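Local structure of leucine--tRNA ligase (Agrobacterium radiobacter, 5AH5) at residues 541-544 against 545-549; 784-787 against 788-791. The protein probably attaches leucine to tRNA(Leu) at the expense of ATP, as a class I aminoacyl-tRNA synthetase. All blocks are in the same frame, centred on the assembly; numbering follows the deposited sequence.

Contact 1. Residues 541-544 against 545-549; sequences TKVL and HDLGY
Leu544 and Tyr549 meet where helix 533-546 ends, in a local C-terminal capping contact within the beta-alpha-beta unit formed by strand 520-524, this helix and strand 556-560. The last helical turn is still regular: Asp546 N bonds to Lys542 O at 2.9 Å, and Leu547 N bonds to Val543 O. Gly548 then swings to positive phi (99°), a conformation glycine takes easily because it has no side chain to meet the carbonyl before it. Two bonds reach back as the chain turns, Gly548 N to His545 O and Tyr549 N to Leu544 O, the latter at 2.9 Å. Leu544 O also lies at the edge of the Tyr549 ring, in its plane. Leu544 places its CD2 methyl 3.6 Å from Tyr549 CD1, the two side chains slanting across each other. Next to it in the same last turn, Val543 CG1 lies beside Leu547 CD1 at 4.1 Å, both side chains pointing the same way. Val543 CG1 stands anti to its own N (chi1 171°), which carries it down the helix toward Leu547; Leu141 of helix 128-143 packs on this pair. Tyr549 OH is anchored by Asp140 of that helix, and Asp546 by Arg199 and Tyr196. Positive-phi glycine, bonds back into the last turn and an apolar contact across the helix end make this a Schellman motif, here closing the helix of a Rossmann-type crossover.

Contact 2. Residues 784-787 against 788-791; sequences LALP and EVRS
Leu786 and Val789 face each other across the start of helix 787-792, which follows helix 776-785 almost without a linker. Leu786 is the N-cap residue: its extended psi of 140° breaks the first helix, and Pro787, at helical angles, opens the next. Arg790 N bonds to Leu786 O at 2.9 Å, closing the first turn. The next carbonyl, Pro787 O, is gripped twice by Ser791, by its N at 2.8 Å and by its OG at 2.6 Å, from opposite faces of the carbonyl plane. The serine hydroxyl is the donor; with OG beside the backbone N (chi1 -62°), it folds back onto the preceding turn.

Val789 spreads its two methyls over the kink. CG2 sits 3.9 Å from Leu786 CB, whereas CG1 reaches back to Leu784 CD2 at 4.2 Å, so that one buried side chain of the second helix touches both the N-cap residue and Leu784 of the first. On the outer side, Arg790 stretches back over the end of the first helix. Ala785 O stands over one face of its guanidinium, offset toward the rim and 3.4 Å from NH1, too poorly aligned for a hydrogen bond, while NH2 touches Ala785 CB at 3.5 Å. Glu788, bent at chi2, turns its carboxylate back across the proline.

The chemistry suggests a charge arrangement at a helix-to-helix joint: the guanidinium at the carbonyl end of the first helix and acidic Glu788 in the first turn of the second may each favour the local helix dipole, and the salt bridge from Glu788 OE1 to Arg766 fastens that turn to strand 763-771.

Overall arrangement
The two contacts lie far apart in the single chain, about 69 Å between centres and about 56 Å between nearest atoms, and share no helix or sheet. Contact 1 comes first in sequence, in the catalytic core, where helix 533-546 links two strands of the parallel sheet and Thr541 has its side chain about 12 Å from the bound leucyl-adenylate analogue. Contact 2 follows in the small C-terminal module, where it joins two consecutive helices beside the mixed sheet of 753-760, 763-771, 798-804 and 808-813; its nearest atom is about 7 Å from the bound nucleic acid. One contact thus belongs to the domain that holds the active site, the other lies near the bound tRNA.

Contact 1. Residues 541-544 against 545-549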
loop_
_atom_site.group_PDB
_atom_site.type_symbol
_atom_site.label_atom_id
_atom_site.label_comp_id
_atom_site.label_asym_id
_atom_site.label_seq_id
_atom_site.Cartn_x
_atom_site.Cartn_y
_atom_site.Cartn_z
ATOM N N THR B 541 2.382 -14.000 -0.976
ATOM C CA THR B 541 3.752 -14.013 -1.517
ATOM C C THR B 541 4.589 -15.091 -0.842
ATOM O O THR B 541 5.273 -15.881 -1.497
ATOM C CB THR B 541 4.349 -12.602 -1.490
ATOM O OG1 THR B 541 3.560 -11.764 -2.366
ATOM C CG2 THR B 541 5.841 -12.608 -1.977
ATOM N N LYS B 542 4.438 -15.211 0.465
ATOM C CA LYS B 542 5.132 -16.243 1.214
ATOM C C LYS B 542 4.650 -17.633 0.822
ATOM O O LYS B 542 5.427 -18.553 0.656
ATOM C CB LYS B 542 4.936 -15.981 2.712
ATOM C CG LYS B 542 5.540 -14.615 3.130
ATOM C CD LYS B 542 5.565 -14.424 4.613
ATOM C CE LYS B 542 6.061 -13.035 5.042
ATOM N NZ LYS B 542 7.379 -12.661 4.432
ATOM N N VAL B 543 3.354 -17.788 0.682
ATOM C CA VAL B 543 2.779 -19.057 0.243
ATOM C C VAL B 543 3.370 -19.433 -1.119
ATOM O O VAL B 543 3.886 -20.526 -1.266
ATOM C CB VAL B 543 1.222 -19.010 0.203
ATOM C CG1 VAL B 543 0.670 -20.259 -0.471
ATOM C CG2 VAL B 543 0.676 -18.905 1.592
ATOM N N LEU B 544 3.330 -18.516 -2.090
ATOM C CA LEU B 544 3.819 -18.821 -3.409
ATOM C C LEU B 544 5.324 -19.039 -3.444
ATOM O O LEU B 544 5.830 -19.818 -4.274
ATOM C CB LEU B 544 3.397 -17.729 -4.445
ATOM C CG LEU B 544 1.884 -17.536 -4.642
ATOM C CD1 LEU B 544 1.594 -16.273 -5.454
ATOM C CD2 LEU B 544 1.251 -18.772 -5.290
ATOM N N HIS B 545 6.040 -18.352 -2.563
ATOM C CA HIS B 545 7.478 -18.582 -2.366
ATOM C C HIS B 545 7.688 -20.031 -1.921
ATOM O O HIS B 545 8.279 -20.836 -2.657
ATOM C CB HIS B 545 8.034 -17.574 -1.348
ATOM C CG HIS B 545 9.479 -17.747 -1.016
ATOM N ND1 HIS B 545 10.016 -17.299 0.169
ATOM C CD2 HIS B 545 10.504 -18.295 -1.703
ATOM C CE1 HIS B 545 11.311 -17.560 0.196
ATOM N NE2 HIS B 545 11.633 -18.157 -0.931
ATOM N N ASP B 546 7.094 -20.403 -0.805
ATOM C CA ASP B 546 7.222 -21.784 -0.323
ATOM C C ASP B 546 6.818 -22.839 -1.368
ATOM O O ASP B 546 7.411 -23.900 -1.396
ATOM C CB ASP B 546 6.372 -22.047 0.911
ATOM C CG ASP B 546 6.695 -21.163 2.055
ATOM O OD1 ASP B 546 7.766 -20.494 2.100
ATOM O OD2 ASP B 546 5.824 -21.104 2.949
ATOM N N LEU B 547 5.856 -22.543 -2.237
ATOM C CA LEU B 547 5.451 -23.543 -3.224
ATOM C C LEU B 547 6.232 -23.492 -4.517
ATOM O O LEU B 547 5.903 -24.228 -5.418
ATOM C CB LEU B 547 3.988 -23.370 -3.584
ATOM C CG LEU B 547 2.958 -23.436 -2.478
ATOM C CD1 LEU B 547 1.587 -23.303 -3.124
ATOM C CD2 LEU B 547 3.055 -24.691 -1.677
ATOM N N GLY B 548 7.212 -22.597 -4.655
ATOM C CA GLY B 548 8.099 -22.624 -5.829
ATOM C C GLY B 548 7.801 -21.664 -6.952
ATOM O O GLY B 548 8.561 -21.600 -7.931
ATOM N N TYR B 549 6.735 -20.868 -6.845
ATOM C CA TYR B 549 6.452 -19.963 -7.961
ATOM C C TYR B 549 7.479 -18.825 -8.099
ATOM O O TYR B 549 7.739 -18.313 -9.217
ATOM C CB TYR B 549 5.072 -19.377 -7.815
ATOM C CG TYR B 549 3.930 -20.401 -7.960
ATOM C CD1 TYR B 549 3.515 -21.147 -6.872
ATOM C CD2 TYR B 549 3.316 -20.626 -9.182
ATOM C CE1 TYR B 549 2.515 -22.078 -6.988
ATOM C CE2 TYR B 549 2.304 -21.572 -9.317
ATOM C CZ TYR B 549 1.914 -22.285 -8.208
ATOM O OH TYR B 549 0.898 -23.200 -8.241
#

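Contact 2. Residues 784-787 against 788-791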
loop_
_atom_site.group_PDB
_atom_site.type_symbol
_atom_site.label_atom_id
_atom_site.label_comp_id
_atom_site.label_asym_id
_atom_site.label_seq_id
_atom_site.Cartn_x
_atom_site.Cartn_y
_atom_site.Cartn_z
ATOM N N LEU B 784 39.309 35.013 11.782
ATOM C CA LEU B 784 39.739 35.713 13.004
ATOM C C LEU B 784 39.883 37.178 12.744
ATOM O O LEU B 784 39.738 37.945 13.654
ATOM C CB LEU B 784 41.031 35.149 13.610
ATOM C CG LEU B 784 40.882 33.702 14.072
ATOM C CD1 LEU B 784 42.238 33.122 14.468
ATOM C CD2 LEU B 784 39.864 33.616 15.169
ATOM N N ALA B 785 40.089 37.539 11.497
ATOM C CA ALA B 785 40.120 38.910 11.068
ATOM C C ALA B 785 38.788 39.595 10.886
ATOM O O ALA B 785 38.764 40.791 10.893
ATOM C CB ALA B 785 40.915 39.014 9.768
ATOM N N LEU B 786 37.668 38.891 10.780
ATOM C CA LEU B 786 36.393 39.568 10.673
ATOM C C LEU B 786 36.116 40.470 11.880
ATOM O O LEU B 786 36.394 40.084 13.012
ATOM C CB LEU B 786 35.258 38.566 10.563
ATOM C CG LEU B 786 35.367 37.573 9.406
ATOM C CD1 LEU B 786 34.284 36.512 9.565
ATOM C CD2 LEU B 786 35.248 38.323 8.073
ATOM N N PRO B 787 35.546 41.658 11.650
ATOM C CA PRO B 787 35.387 42.539 12.800
ATOM C C PRO B 787 34.580 42.007 13.944
ATOM O O PRO B 787 34.891 42.264 15.122
ATOM C CB PRO B 787 34.659 43.757 12.201
ATOM C CG PRO B 787 35.179 43.836 10.820
ATOM C CD PRO B 787 35.439 42.403 10.374
ATOM N N GLU B 788 33.500 41.324 13.599
ATOM C CA GLU B 788 32.593 40.755 14.542
ATOM C C GLU B 788 33.274 39.692 15.368
ATOM O O GLU B 788 33.021 39.579 16.557
ATOM C CB GLU B 788 31.418 40.090 13.809
ATOM C CG GLU B 788 30.381 41.035 13.271
ATOM C CD GLU B 788 30.690 41.500 11.844
ATOM O OE1 GLU B 788 31.781 41.156 11.266
ATOM O OE2 GLU B 788 29.839 42.232 11.328
ATOM N N VAL B 789 34.159 38.949 14.739
ATOM C CA VAL B 789 34.931 37.890 15.408
ATOM C C VAL B 789 36.068 38.480 16.272
ATOM O O VAL B 789 36.205 38.105 17.399
ATOM C CB VAL B 789 35.473 36.897 14.356
ATOM C CG1 VAL B 789 36.338 35.817 15.011
ATOM C CG2 VAL B 789 34.282 36.252 13.597
ATOM N N ARG B 790 36.859 39.385 15.738
ATOM C CA ARG B 790 37.872 40.127 16.504
ATOM C C ARG B 790 37.228 40.792 17.731
ATOM O O ARG B 790 37.782 40.747 18.823
ATOM C CB ARG B 790 38.537 41.225 15.660
ATOM C CG ARG B 790 40.007 41.078 15.389
ATOM C CD ARG B 790 40.537 42.072 14.339
ATOM N NE ARG B 790 41.606 41.452 13.535
ATOM C CZ ARG B 790 41.938 41.843 12.308
ATOM N NH1 ARG B 790 41.325 42.864 11.708
ATOM N NH2 ARG B 790 42.895 41.198 11.662
ATOM N N SER B 791 36.039 41.349 17.545
ATOM C CA SER B 791 35.331 42.005 18.640
ATOM C C SER B 791 34.985 40.995 19.738
ATOM O O SER B 791 35.342 41.167 20.882
ATOM C CB SER B 791 34.065 42.708 18.136
ATOM O OG SER B 791 34.376 43.739 17.199
#